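Local coordinates for CELL WALL surface anchor family protein (Streptococcus pneumoniae, PDB 3ZGH) that binds keratin 10 through this basic, all-beta MSCRAMM domain and so probably helps pneumococci adhere to host cells, at residues Pro82-Tyr87 and Ile184-Gly189; Gly36-Tyr41 and Val64-Pro69; Ile45-Lys50 and Phe172-Ala177; Ser107-Tyr112 and Tyr136-Gly141; Lys30-Glu35 and Gly191-Ser196. One frame throughout, in Å; residues are numbered along the deposited sequence.

Contact 1: Pro82-Tyr87 and Ile184-Gly189; sequences PGYSIY and INYFNG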
# COMPACT_ATOMS: atom_id res chain seq x y z
N PRO A 82 0.36 20.43 -10.19
CA PRO A 82 1.19 19.34 -10.71
C PRO A 82 2.30 18.93 -9.75
O PRO A 82 2.67 17.76 -9.76
CB PRO A 82 1.84 19.94 -11.97
CG PRO A 82 1.00 21.12 -12.35
CD PRO A 82 0.32 21.61 -11.08
N GLY A 83 2.85 19.88 -8.98
CA GLY A 83 3.94 19.56 -8.06
C GLY A 83 3.53 19.16 -6.65
O GLY A 83 4.41 18.91 -5.82
N TYR A 84 2.22 19.11 -6.35
CA TYR A 84 1.72 18.51 -5.11
C TYR A 84 2.26 17.10 -5.08
O TYR A 84 2.40 16.49 -6.13
CB TYR A 84 0.19 18.43 -5.15
CG TYR A 84 -0.49 17.79 -3.96
CD1 TYR A 84 -0.43 18.36 -2.70
CD2 TYR A 84 -1.25 16.64 -4.13
CE1 TYR A 84 -1.11 17.79 -1.62
CE2 TYR A 84 -1.93 16.05 -3.05
CZ TYR A 84 -1.86 16.64 -1.81
OH TYR A 84 -2.53 16.09 -0.74
N SER A 85 2.54 16.56 -3.90
CA SER A 85 3.08 15.21 -3.84
C SER A 85 2.69 14.47 -2.57
O SER A 85 2.65 15.08 -1.49
CB SER A 85 4.62 15.25 -3.94
OG SER A 85 5.11 13.94 -4.19
N ILE A 86 2.45 13.16 -2.70
CA ILE A 86 2.10 12.33 -1.53
C ILE A 86 3.02 11.12 -1.35
O ILE A 86 3.56 10.60 -2.32
CB ILE A 86 0.64 11.81 -1.62
CG1 ILE A 86 0.42 11.03 -2.91
CG2 ILE A 86 -0.36 12.98 -1.53
CD1 ILE A 86 -0.87 10.21 -2.90
N TYR A 87 3.20 10.69 -0.09
CA TYR A 87 3.85 9.41 0.25
C TYR A 87 2.78 8.33 0.44
O TYR A 87 1.64 8.65 0.80
CB TYR A 87 4.59 9.54 1.57
CG TYR A 87 5.79 10.46 1.57
CD1 TYR A 87 6.81 10.32 0.63
CD2 TYR A 87 5.93 11.44 2.54
CE1 TYR A 87 7.93 11.13 0.66
CE2 TYR A 87 7.03 12.26 2.58
CZ TYR A 87 8.03 12.11 1.64
OH TYR A 87 9.13 12.92 1.68
N ILE A 184 -0.05 13.63 9.19
CA ILE A 184 -1.48 13.57 8.90
C ILE A 184 -1.73 12.47 7.86
O ILE A 184 -1.53 12.67 6.65
CB ILE A 184 -2.02 14.92 8.36
CG1 ILE A 184 -1.68 16.09 9.30
CG2 ILE A 184 -3.52 14.85 8.10
CD1 ILE A 184 -2.15 15.92 10.73
N ASN A 185 -2.12 11.30 8.35
CA ASN A 185 -2.49 10.18 7.48
C ASN A 185 -3.90 10.39 6.96
O ASN A 185 -4.85 10.48 7.74
CB ASN A 185 -2.41 8.88 8.27
CG ASN A 185 -2.74 7.68 7.44
OD1 ASN A 185 -3.02 7.78 6.24
ND2 ASN A 185 -2.68 6.50 8.06
N TYR A 186 -4.03 10.46 5.64
CA TYR A 186 -5.32 10.65 4.98
C TYR A 186 -6.33 9.49 5.21
O TYR A 186 -7.53 9.69 5.08
CB TYR A 186 -5.09 10.85 3.49
CG TYR A 186 -4.43 12.18 3.11
CD1 TYR A 186 -4.46 13.27 3.98
CD2 TYR A 186 -3.79 12.35 1.88
CE1 TYR A 186 -3.89 14.47 3.63
CE2 TYR A 186 -3.23 13.55 1.52
CZ TYR A 186 -3.27 14.61 2.39
OH TYR A 186 -2.70 15.83 2.04
N PHE A 187 -5.82 8.29 5.52
CA PHE A 187 -6.67 7.15 5.87
C PHE A 187 -6.98 7.08 7.37
O PHE A 187 -7.65 6.13 7.82
CB PHE A 187 -5.99 5.85 5.44
CG PHE A 187 -5.77 5.76 3.98
CD1 PHE A 187 -6.86 5.68 3.11
CD2 PHE A 187 -4.48 5.77 3.46
CE1 PHE A 187 -6.67 5.60 1.74
CE2 PHE A 187 -4.28 5.67 2.10
CZ PHE A 187 -5.36 5.61 1.23
N ASN A 188 -6.43 8.02 8.12
CA ASN A 188 -6.64 8.16 9.57
C ASN A 188 -6.73 6.87 10.39
O ASN A 188 -7.66 6.72 11.19
CB ASN A 188 -7.89 8.99 9.85
CG ASN A 188 -7.89 9.57 11.27
OD1 ASN A 188 -6.88 9.48 11.99
ND2 ASN A 188 -9.01 10.16 11.67
N GLY A 189 -5.75 5.98 10.20
CA GLY A 189 -5.65 4.72 10.93
C GLY A 189 -6.85 3.78 10.84
O GLY A 189 -6.87 2.75 11.52

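Contact 2: Gly36-Tyr41 and Val64-Pro69; sequences GVDSVY and VTYVNP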
# COMPACT_ATOMS: atom_id res chain seq x y z
N GLY A 36 -9.88 7.09 2.24
CA GLY A 36 -9.73 8.17 3.19
C GLY A 36 -10.01 9.49 2.49
O GLY A 36 -10.66 9.52 1.44
N VAL A 37 -9.54 10.59 3.08
CA VAL A 37 -9.83 11.92 2.57
C VAL A 37 -8.54 12.69 2.46
O VAL A 37 -7.78 12.83 3.44
CB VAL A 37 -10.83 12.66 3.50
CG1 VAL A 37 -10.97 14.15 3.09
CG2 VAL A 37 -12.18 11.96 3.48
N ASP A 38 -8.26 13.18 1.26
CA ASP A 38 -7.15 14.13 1.08
C ASP A 38 -7.59 15.48 1.64
O ASP A 38 -8.49 16.10 1.06
CB ASP A 38 -6.78 14.23 -0.40
CG ASP A 38 -5.69 15.25 -0.69
OD1 ASP A 38 -5.77 16.41 -0.21
OD2 ASP A 38 -4.74 14.87 -1.42
N SER A 39 -6.98 15.92 2.75
CA SER A 39 -7.31 17.17 3.49
C SER A 39 -7.13 18.44 2.69
O SER A 39 -7.74 19.48 2.99
CB SER A 39 -6.34 17.38 4.66
OG SER A 39 -6.30 16.33 5.57
N VAL A 40 -6.22 18.41 1.73
CA VAL A 40 -5.88 19.62 1.00
C VAL A 40 -6.90 19.87 -0.09
O VAL A 40 -7.36 20.98 -0.25
CB VAL A 40 -4.46 19.54 0.39
CG1 VAL A 40 -4.15 20.81 -0.42
CG2 VAL A 40 -3.43 19.35 1.50
N TYR A 41 -7.22 18.84 -0.85
CA TYR A 41 -8.12 19.00 -1.99
C TYR A 41 -9.56 18.56 -1.67
O TYR A 41 -10.45 18.73 -2.50
CB TYR A 41 -7.54 18.28 -3.23
CG TYR A 41 -6.30 19.00 -3.72
CD1 TYR A 41 -6.41 20.21 -4.40
CD2 TYR A 41 -5.03 18.52 -3.44
CE1 TYR A 41 -5.26 20.91 -4.82
CE2 TYR A 41 -3.87 19.21 -3.87
CZ TYR A 41 -4.01 20.39 -4.54
OH TYR A 41 -2.87 21.05 -4.94
N VAL A 64 -1.80 3.28 -3.69
CA VAL A 64 -2.58 4.43 -3.27
C VAL A 64 -2.88 5.25 -4.51
O VAL A 64 -2.00 5.46 -5.34
CB VAL A 64 -1.77 5.26 -2.24
CG1 VAL A 64 -2.39 6.67 -2.04
CG2 VAL A 64 -1.71 4.50 -0.93
N THR A 65 -4.12 5.70 -4.67
CA THR A 65 -4.54 6.35 -5.90
C THR A 65 -5.80 7.18 -5.68
O THR A 65 -6.57 6.92 -4.74
CB THR A 65 -4.83 5.29 -6.99
OG1 THR A 65 -5.34 5.93 -8.17
CG2 THR A 65 -5.84 4.22 -6.52
N TYR A 66 -6.01 8.17 -6.56
CA TYR A 66 -7.24 8.93 -6.54
C TYR A 66 -8.33 8.31 -7.39
O TYR A 66 -9.45 8.84 -7.44
CB TYR A 66 -6.98 10.40 -6.95
CG TYR A 66 -6.14 11.12 -5.92
CD1 TYR A 66 -6.74 11.83 -4.87
CD2 TYR A 66 -4.74 11.04 -5.97
CE1 TYR A 66 -5.97 12.45 -3.92
CE2 TYR A 66 -3.97 11.65 -5.03
CZ TYR A 66 -4.58 12.36 -4.00
OH TYR A 66 -3.78 13.00 -3.08
N VAL A 67 -8.03 7.19 -8.04
CA VAL A 67 -9.02 6.46 -8.84
C VAL A 67 -9.79 5.49 -7.92
O VAL A 67 -9.20 4.67 -7.22
CB VAL A 67 -8.34 5.63 -9.97
CG1 VAL A 67 -9.39 4.80 -10.78
CG2 VAL A 67 -7.55 6.55 -10.92
N ASN A 68 -11.11 5.62 -7.91
CA ASN A 68 -11.96 4.74 -7.13
C ASN A 68 -11.89 3.31 -7.67
O ASN A 68 -12.28 3.06 -8.81
CB ASN A 68 -13.42 5.22 -7.20
CG ASN A 68 -14.34 4.40 -6.27
OD1 ASN A 68 -14.06 3.23 -5.98
ND2 ASN A 68 -15.37 5.05 -5.74
N PRO A 69 -11.38 2.35 -6.88
CA PRO A 69 -11.19 1.02 -7.47
C PRO A 69 -12.50 0.36 -7.85
O PRO A 69 -12.50 -0.58 -8.65
CB PRO A 69 -10.53 0.21 -6.35
CG PRO A 69 -9.99 1.23 -5.36
CD PRO A 69 -10.87 2.46 -5.50

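Contact 3: Ile45-Lys50 and Phe172-Ala177; sequences IYYKLK and FTPYAA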
# COMPACT_ATOMS: atom_id res chain seq x y z
N ILE A 45 -9.35 9.63 -1.37
CA ILE A 45 -8.16 8.96 -1.85
C ILE A 45 -8.39 7.50 -1.48
O ILE A 45 -9.08 7.23 -0.47
CB ILE A 45 -6.88 9.56 -1.23
CG1 ILE A 45 -5.61 8.95 -1.85
CG2 ILE A 45 -6.85 9.38 0.29
CD1 ILE A 45 -4.35 9.75 -1.47
N TYR A 46 -7.86 6.58 -2.28
CA TYR A 46 -8.15 5.17 -2.11
C TYR A 46 -6.88 4.35 -1.97
O TYR A 46 -5.78 4.80 -2.39
CB TYR A 46 -8.94 4.65 -3.31
CG TYR A 46 -10.20 5.44 -3.58
CD1 TYR A 46 -11.39 5.08 -2.99
CD2 TYR A 46 -10.18 6.58 -4.42
CE1 TYR A 46 -12.58 5.80 -3.21
CE2 TYR A 46 -11.37 7.32 -4.65
CZ TYR A 46 -12.56 6.90 -4.05
OH TYR A 46 -13.74 7.59 -4.24
N TYR A 47 -7.02 3.16 -1.37
CA TYR A 47 -5.95 2.17 -1.50
C TYR A 47 -6.52 0.83 -1.94
O TYR A 47 -7.75 0.55 -1.82
CB TYR A 47 -5.15 1.97 -0.22
CG TYR A 47 -5.89 1.17 0.84
CD1 TYR A 47 -5.83 -0.22 0.85
CD2 TYR A 47 -6.68 1.81 1.79
CE1 TYR A 47 -6.55 -0.95 1.79
CE2 TYR A 47 -7.38 1.09 2.75
CZ TYR A 47 -7.31 -0.30 2.73
OH TYR A 47 -8.00 -1.02 3.67
N LYS A 48 -5.62 0.03 -2.51
CA LYS A 48 -5.90 -1.35 -2.81
C LYS A 48 -4.73 -2.15 -2.24
O LYS A 48 -3.57 -1.74 -2.35
CB LYS A 48 -6.02 -1.54 -4.31
CG LYS A 48 -6.21 -3.01 -4.72
CD LYS A 48 -6.25 -3.19 -6.27
CE LYS A 48 -7.54 -2.64 -6.86
NZ LYS A 48 -7.64 -2.80 -8.36
N LEU A 49 -5.04 -3.28 -1.60
CA LEU A 49 -4.02 -4.19 -1.14
C LEU A 49 -4.39 -5.58 -1.68
O LEU A 49 -5.47 -6.13 -1.34
CB LEU A 49 -3.95 -4.21 0.39
CG LEU A 49 -2.86 -5.16 0.92
CD1 LEU A 49 -1.47 -4.54 0.77
CD2 LEU A 49 -3.14 -5.53 2.38
N LYS A 50 -3.54 -6.12 -2.54
CA LYS A 50 -3.72 -7.45 -3.06
C LYS A 50 -2.73 -8.37 -2.34
O LYS A 50 -1.55 -8.04 -2.26
CB LYS A 50 -3.46 -7.44 -4.56
CG LYS A 50 -3.56 -8.84 -5.24
CD LYS A 50 -3.30 -8.68 -6.75
CE LYS A 50 -3.11 -10.03 -7.44
NZ LYS A 50 -2.50 -9.90 -8.82
N PHE A 172 -2.30 -4.99 8.13
CA PHE A 172 -1.69 -3.95 7.33
C PHE A 172 -2.47 -2.64 7.56
O PHE A 172 -3.71 -2.64 7.52
CB PHE A 172 -1.68 -4.34 5.85
CG PHE A 172 -1.17 -3.26 4.95
CD1 PHE A 172 0.20 -3.08 4.78
CD2 PHE A 172 -2.05 -2.39 4.32
CE1 PHE A 172 0.68 -2.08 3.99
CE2 PHE A 172 -1.56 -1.39 3.50
CZ PHE A 172 -0.19 -1.23 3.34
N THR A 173 -1.74 -1.55 7.79
CA THR A 173 -2.34 -0.24 8.02
C THR A 173 -1.95 0.72 6.88
O THR A 173 -0.77 1.07 6.72
CB THR A 173 -1.88 0.35 9.37
OG1 THR A 173 -2.18 -0.57 10.41
CG2 THR A 173 -2.58 1.70 9.65
N PRO A 174 -2.92 1.11 6.07
CA PRO A 174 -2.60 2.01 4.95
C PRO A 174 -2.23 3.40 5.41
O PRO A 174 -2.61 3.82 6.50
CB PRO A 174 -3.91 2.04 4.14
CG PRO A 174 -4.96 1.75 5.14
CD PRO A 174 -4.35 0.74 6.10
N TYR A 175 -1.52 4.11 4.56
CA TYR A 175 -1.02 5.42 4.90
C TYR A 175 -0.90 6.24 3.62
O TYR A 175 -0.45 5.74 2.59
CB TYR A 175 0.34 5.29 5.58
CG TYR A 175 0.97 6.63 5.94
CD1 TYR A 175 0.81 7.20 7.19
CD2 TYR A 175 1.72 7.32 5.01
CE1 TYR A 175 1.41 8.45 7.50
CE2 TYR A 175 2.31 8.54 5.30
CZ TYR A 175 2.15 9.11 6.54
OH TYR A 175 2.77 10.33 6.78
N ALA A 176 -1.29 7.50 3.69
CA ALA A 176 -1.02 8.44 2.62
C ALA A 176 -0.94 9.79 3.27
O ALA A 176 -1.72 10.09 4.17
CB ALA A 176 -2.12 8.40 1.59
N ALA A 177 0.04 10.59 2.87
CA ALA A 177 0.18 11.92 3.43
C ALA A 177 0.87 12.82 2.41
O ALA A 177 1.69 12.35 1.61
CB ALA A 177 1.00 11.87 4.70

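Contact 4: Ser107-Tyr112 and Tyr136-Gly141; sequences SGVKNY and YTWGNG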
# COMPACT_ATOMS: atom_id res chain seq x y z
N SER A 107 10.80 -9.23 2.12
CA SER A 107 11.78 -8.84 1.11
C SER A 107 11.93 -7.31 1.11
O SER A 107 11.27 -6.60 1.89
CB SER A 107 11.28 -9.26 -0.27
OG SER A 107 10.12 -8.50 -0.62
N GLY A 108 12.79 -6.82 0.21
CA GLY A 108 12.80 -5.42 -0.16
C GLY A 108 11.42 -5.04 -0.71
O GLY A 108 10.64 -5.90 -1.19
N VAL A 109 11.11 -3.74 -0.62
CA VAL A 109 9.83 -3.23 -1.09
C VAL A 109 10.07 -2.50 -2.41
O VAL A 109 10.75 -1.44 -2.43
CB VAL A 109 9.25 -2.26 -0.05
CG1 VAL A 109 7.94 -1.63 -0.54
CG2 VAL A 109 9.03 -2.97 1.28
N LYS A 110 9.57 -3.05 -3.51
CA LYS A 110 9.69 -2.36 -4.79
C LYS A 110 8.69 -1.21 -4.78
O LYS A 110 7.60 -1.33 -4.20
CB LYS A 110 9.39 -3.31 -5.93
CG LYS A 110 10.44 -4.43 -6.12
CD LYS A 110 10.10 -5.26 -7.35
CE LYS A 110 10.91 -6.57 -7.43
NZ LYS A 110 12.39 -6.37 -7.52
N ASN A 111 9.07 -0.08 -5.37
CA ASN A 111 8.16 1.07 -5.50
C ASN A 111 8.07 1.47 -6.96
O ASN A 111 9.09 1.50 -7.67
CB ASN A 111 8.71 2.27 -4.72
CG ASN A 111 8.77 2.02 -3.25
OD1 ASN A 111 7.74 1.85 -2.61
ND2 ASN A 111 9.96 2.04 -2.69
N TYR A 112 6.88 1.80 -7.42
CA TYR A 112 6.68 2.16 -8.81
C TYR A 112 5.39 2.90 -9.01
O TYR A 112 4.53 2.89 -8.13
CB TYR A 112 6.77 0.93 -9.74
CG TYR A 112 6.00 -0.30 -9.36
CD1 TYR A 112 4.84 -0.65 -10.04
CD2 TYR A 112 6.45 -1.15 -8.35
CE1 TYR A 112 4.10 -1.82 -9.70
CE2 TYR A 112 5.72 -2.32 -8.00
CZ TYR A 112 4.54 -2.64 -8.69
OH TYR A 112 3.81 -3.78 -8.39
N TYR A 136 6.61 -3.73 11.24
CA TYR A 136 7.57 -3.21 10.27
C TYR A 136 7.07 -1.89 9.65
O TYR A 136 5.85 -1.67 9.50
CB TYR A 136 7.75 -4.23 9.13
CG TYR A 136 8.34 -5.55 9.54
CD1 TYR A 136 9.71 -5.78 9.47
CD2 TYR A 136 7.54 -6.57 10.01
CE1 TYR A 136 10.27 -6.98 9.87
CE2 TYR A 136 8.08 -7.80 10.41
CZ TYR A 136 9.45 -7.99 10.34
OH TYR A 136 10.00 -9.20 10.72
N THR A 137 8.01 -1.04 9.25
CA THR A 137 7.73 0.02 8.28
C THR A 137 8.85 -0.00 7.25
O THR A 137 9.77 -0.81 7.36
CB THR A 137 7.73 1.43 8.92
OG1 THR A 137 7.20 1.37 10.24
CG2 THR A 137 6.89 2.40 8.10
N TRP A 138 8.78 0.87 6.26
CA TRP A 138 9.90 1.03 5.37
C TRP A 138 10.25 2.49 5.13
O TRP A 138 9.44 3.39 5.38
CB TRP A 138 9.66 0.27 4.06
CG TRP A 138 8.52 0.75 3.18
CD1 TRP A 138 8.57 1.72 2.21
CD2 TRP A 138 7.17 0.24 3.15
NE1 TRP A 138 7.34 1.84 1.59
CE2 TRP A 138 6.47 0.94 2.16
CE3 TRP A 138 6.50 -0.76 3.88
CZ2 TRP A 138 5.13 0.69 1.88
CZ3 TRP A 138 5.18 -1.00 3.61
CH2 TRP A 138 4.50 -0.29 2.61
N GLY A 139 11.49 2.72 4.69
CA GLY A 139 12.00 4.06 4.43
C GLY A 139 12.46 4.23 2.99
O GLY A 139 12.19 3.38 2.14
N ASN A 140 13.17 5.32 2.70
CA ASN A 140 13.39 5.70 1.31
C ASN A 140 12.04 5.59 0.60
O ASN A 140 11.95 4.99 -0.49
CB ASN A 140 14.43 4.80 0.64
CG ASN A 140 15.87 5.17 1.02
OD1 ASN A 140 16.17 6.33 1.32
ND2 ASN A 140 16.77 4.19 0.98
N GLY A 141 11.00 6.15 1.22
CA GLY A 141 9.64 5.99 0.72
C GLY A 141 9.44 6.81 -0.54
O GLY A 141 9.92 7.95 -0.65
O HOH W 1 6.99 3.61 -0.71

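Contact 5: Lys30-Glu35 and Gly191-Ser196; sequences KVYTGE and GKVVES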
# COMPACT_ATOMS: atom_id res chain seq x y z
N LYS A 30 -6.53 -12.39 -2.11
CA LYS A 30 -7.60 -11.52 -1.66
C LYS A 30 -7.26 -10.10 -2.02
O LYS A 30 -6.09 -9.69 -1.93
CB LYS A 30 -7.81 -11.65 -0.14
CG LYS A 30 -8.48 -12.98 0.27
CD LYS A 30 -8.56 -13.10 1.79
CE LYS A 30 -9.62 -14.11 2.19
NZ LYS A 30 -9.70 -14.29 3.67
N VAL A 31 -8.26 -9.35 -2.44
CA VAL A 31 -8.07 -7.92 -2.70
C VAL A 31 -8.91 -7.12 -1.71
O VAL A 31 -10.15 -7.35 -1.58
CB VAL A 31 -8.50 -7.59 -4.14
CG1 VAL A 31 -8.42 -6.06 -4.42
CG2 VAL A 31 -7.67 -8.41 -5.17
N TYR A 32 -8.27 -6.20 -1.01
CA TYR A 32 -8.92 -5.31 -0.04
C TYR A 32 -8.83 -3.91 -0.61
O TYR A 32 -7.82 -3.59 -1.27
CB TYR A 32 -8.17 -5.31 1.27
CG TYR A 32 -8.08 -6.66 1.94
CD1 TYR A 32 -9.03 -7.06 2.87
CD2 TYR A 32 -7.05 -7.54 1.64
CE1 TYR A 32 -8.97 -8.29 3.48
CE2 TYR A 32 -6.99 -8.78 2.25
CZ TYR A 32 -7.94 -9.14 3.16
OH TYR A 32 -7.87 -10.37 3.74
N THR A 33 -9.84 -3.07 -0.36
CA THR A 33 -9.75 -1.66 -0.74
C THR A 33 -10.29 -0.84 0.42
O THR A 33 -11.03 -1.36 1.29
CB THR A 33 -10.57 -1.31 -1.99
OG1 THR A 33 -11.98 -1.49 -1.72
CG2 THR A 33 -10.19 -2.16 -3.22
N GLY A 34 -9.92 0.43 0.46
CA GLY A 34 -10.47 1.31 1.47
C GLY A 34 -10.28 2.74 1.00
O GLY A 34 -9.78 3.02 -0.12
N GLU A 35 -10.66 3.67 1.85
CA GLU A 35 -10.74 5.02 1.37
C GLU A 35 -10.52 5.96 2.53
O GLU A 35 -10.90 5.65 3.67
CB GLU A 35 -12.13 5.17 0.78
CG GLU A 35 -12.58 6.53 0.53
CD GLU A 35 -13.99 6.55 -0.03
OE1 GLU A 35 -14.63 5.48 -0.20
OE2 GLU A 35 -14.44 7.66 -0.35
N GLY A 191 -9.22 2.10 7.98
CA GLY A 191 -9.38 0.88 7.20
C GLY A 191 -8.24 -0.11 7.28
O GLY A 191 -7.64 -0.50 6.25
N LYS A 192 -7.94 -0.57 8.49
CA LYS A 192 -6.90 -1.59 8.69
C LYS A 192 -7.30 -2.96 8.08
O LYS A 192 -8.44 -3.36 8.18
CB LYS A 192 -6.65 -1.75 10.17
CG LYS A 192 -5.46 -2.57 10.51
CD LYS A 192 -5.00 -2.31 11.95
CE LYS A 192 -4.74 -0.83 12.17
NZ LYS A 192 -3.67 -0.53 13.18
N VAL A 193 -6.35 -3.65 7.44
CA VAL A 193 -6.58 -5.02 6.95
C VAL A 193 -6.06 -5.98 8.01
O VAL A 193 -4.89 -5.92 8.40
CB VAL A 193 -5.85 -5.28 5.62
CG1 VAL A 193 -6.02 -6.75 5.17
CG2 VAL A 193 -6.34 -4.26 4.53
N VAL A 194 -6.96 -6.84 8.49
CA VAL A 194 -6.63 -7.83 9.50
C VAL A 194 -6.95 -9.20 8.93
O VAL A 194 -8.10 -9.49 8.60
CB VAL A 194 -7.45 -7.61 10.76
CG1 VAL A 194 -7.18 -8.71 11.80
CG2 VAL A 194 -7.12 -6.25 11.36
N GLU A 195 -5.92 -10.04 8.81
CA GLU A 195 -6.10 -11.41 8.34
C GLU A 195 -5.77 -12.37 9.49
O GLU A 195 -4.72 -12.25 10.12
CB GLU A 195 -5.18 -11.65 7.15
CG GLU A 195 -5.45 -12.88 6.33
CD GLU A 195 -6.32 -12.59 5.13
OE1 GLU A 195 -7.55 -12.86 5.22
OE2 GLU A 195 -5.80 -12.10 4.09
N SER A 196 -6.72 -13.18 9.91
CA SER A 196 -6.45 -14.32 10.82
C SER A 196 -5.74 -15.56 10.21
O SER A 196 -5.63 -15.68 8.95
CB SER A 196 -7.75 -14.73 11.45
OG SER A 196 -7.87 -13.89 12.56

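Contact 1: Pro82-Tyr87 and Ile184-Gly189
Tyr186 and Tyr84 reach for each other from opposite directions, and their hydroxyls meet between Pro82-Tyr87 and Ile184-Gly189, a small example of two distant chain segments joined through side-chain ends. From CB of Tyr186 the ring leaves beside the backbone N (chi1 -71°), a torsion that carries it out of the turn toward strand 85-87. CE2 lies 4.2 Å from Ile86 CG2, which comes in obliquely, while Ser39 N sits over the ring face at CE1. CE2 and CZ are each 3.5 Å from Tyr84 OH, which approaches near the ring plane. At the tip, Tyr186 OH lies 2.8 Å from Tyr84 OH, within hydrogen-bonding distance, and Tyr84 OH is also bonded to Asp38 OD2. The base of Tyr186 is held by a type I turn from Asn185 to Asn188, overlaid by an Asx turn in which Phe187 N donates to Asn185 OD1 (2.9 Å). Ile86 belongs to the middle strand of the small antiparallel sheet 143-145, 85-87 and 177-178, and with Tyr186 it leans on Ile45 of strand 43-53, tying the turn before strand 193-195 to the large sheet.

Contact 2: Gly36-Tyr41 and Val64-Pro69
Asp38 OD2 takes a hydrogen bond from Tyr66 OH at 2.7 Å, and this bond joins Gly36-Tyr41 to Val64-Pro69. The carboxylate uses the anti lone pair of OD2, the one turned away from OD1; OD2 lies at the edge of the Tyr66 ring, in its plane, while the carboxylate as a whole is turned 46° from it. Both conformations serve the bond. Asp38 holds CG opposite its own N (chi1 177°), which sends the carboxylate inward from strand 28-38; Tyr66 has CG beside its backbone N (chi1 -67°), which swings the hydroxyl across although its CB does not face the partner segment. Asp38 CB comes within 4.0 Å of Tyr66 CE1. The other oxygen works locally: Asp38 OD1 accepts from Val40 N at 2.8 Å and from Tyr41 N at 2.9 Å, an Asx turn extended to an Asx motif that folds the chain through Val40 and Tyr41. Behind Tyr66, an ST turn joins Thr65 OG1 to Val67 N. Since Tyr84 OH also bonds to OD2, the buried carboxylate receives two tyrosine hydroxyls and two amides, an environment that would probably stabilise its ionised form.

Contact 3: Ile45-Lys50 and Phe172-Ala177
Pro174 presses its ring onto Tyr47, with CB over one face toward the rim, 3.9 Å from the centroid, and CG 3.5 Å from CE2. The tyrosine ring rises from its strand with CG between the backbone N and the carbonyl carbon (chi1 75°), a crowded position that turns its face to the proline. On one flank Leu49 is the bump: CD1 sits above the middle of the Phe172 ring, 4.2 Å from its centroid, while CD2 lies over the same face nearer the rim, 3.8 Å from Phe172 CD2. These pairs lie in the core of a sandwich-like, all-beta domain, where the face of strand 43-53 in the seven-stranded sheet is covered by the chain leaving strand 170-172, running 153° to it. Alternation along both segments puts every second residue inward, so Ile45, Tyr47 and Leu49 oppose Ala176, Pro174 and Phe172. At the other flank the bump is small: Ala176 CB meets the far end of Ile45, with CD1 4.0 Å away.

Contact 4: Ser107-Tyr112 and Tyr136-Gly141
Asn111 OD1 is held by Ser157 OG and by a water that donates to it at 2.7 Å and in turn accepts from Trp138 NE1 at 2.9 Å. The water therefore spans two oriented groups whose own atoms, Asn111 OD1 and Trp138 NE1, are 4.2 Å apart and too distant for a direct bond. Strands 109-114 and 136-138 lie in the seven-stranded antiparallel sheet with strand 120-131 between them, so Ser107-Tyr112 and Tyr136-Gly141 meet across an intervening strand, through side chains and a bridging water. That strand helps to fix the amide: Asn111 ND2 is bonded to Asn125 O and to Ser127 OG, and the same Ser127 hydroxyl reaches Asn140 O. With both ends of the amide occupied, its rotation is probably well defined, as is the position offered to the water. The water meets the indole at its edge, in the ring plane. One face of Trp138 is met by Val109, whose side chain stands at about a right angle to it. Trp138 places its indole between its backbone N and carbonyl carbon (chi1 65°), over the sheet toward Val109. Val109 CG1 makes a CH-pi contact with the five-membered ring, 4.1 Å from the centroid and 12° off the normal; its other methyl, CG2, lies 4.2 Å from Trp138 CD2, at the ring fusion.

Contact 5: Lys30-Glu35 and Gly191-Ser196
Val193 sets CG1 squarely on the face of Tyr32, 3.5 Å from the ring centroid and 4° off its normal, a CH-pi contact in which the methyl is almost equally close to all six ring carbons. CG2 extends the fit back to Tyr32 CB at 3.9 Å. This is the tight part of the contact. Toward solvent the packing gives way to polar reach: Glu195 bends at chi2 (95°) so that its carboxylate returns to the end of the ring, where Tyr32 OH donates to OE2 at 2.7 Å from above the carboxylate plane. Lys30, its chain extended, closes the group from the solvent side with a salt bridge from NZ to OE1 at 3.0 Å. One carboxylate thus fastens both an aromatic hydroxyl and a lysine. Strand 28-38 is outermost in the seven-stranded sheet and strand 193-195 outermost in the sheet 97-99, 170-172 and 193-195; their axes run 151° apart in direction and 9.5 Å from each other, bringing together edges of two sheets, with strand 43-53 beside the first and strand 170-172 beside the second.

Contacts 1 and 2 form one polar cluster, with centres 8 Å apart, because Tyr84 OH lies 2.6 Å from Asp38 OD2 and Tyr186 O accepts from Val37 N at 3.0 Å. Contact 3, nearest the middle of the chain, joins that cluster to the outer strands of contact 5: Tyr186 N meets Ala176 O on one side, and Phe172 N meets Val193 O on the other, each at 2.8 Å. Contacts 3 and 5 have centres 9 Å apart. Contact 4 stands off, its centre about 14 Å from that of contact 3 and 21 Å from that of contact 2, across the chain's centre, yet it shares with contacts 2, 3 and 5 the seven-stranded sheet.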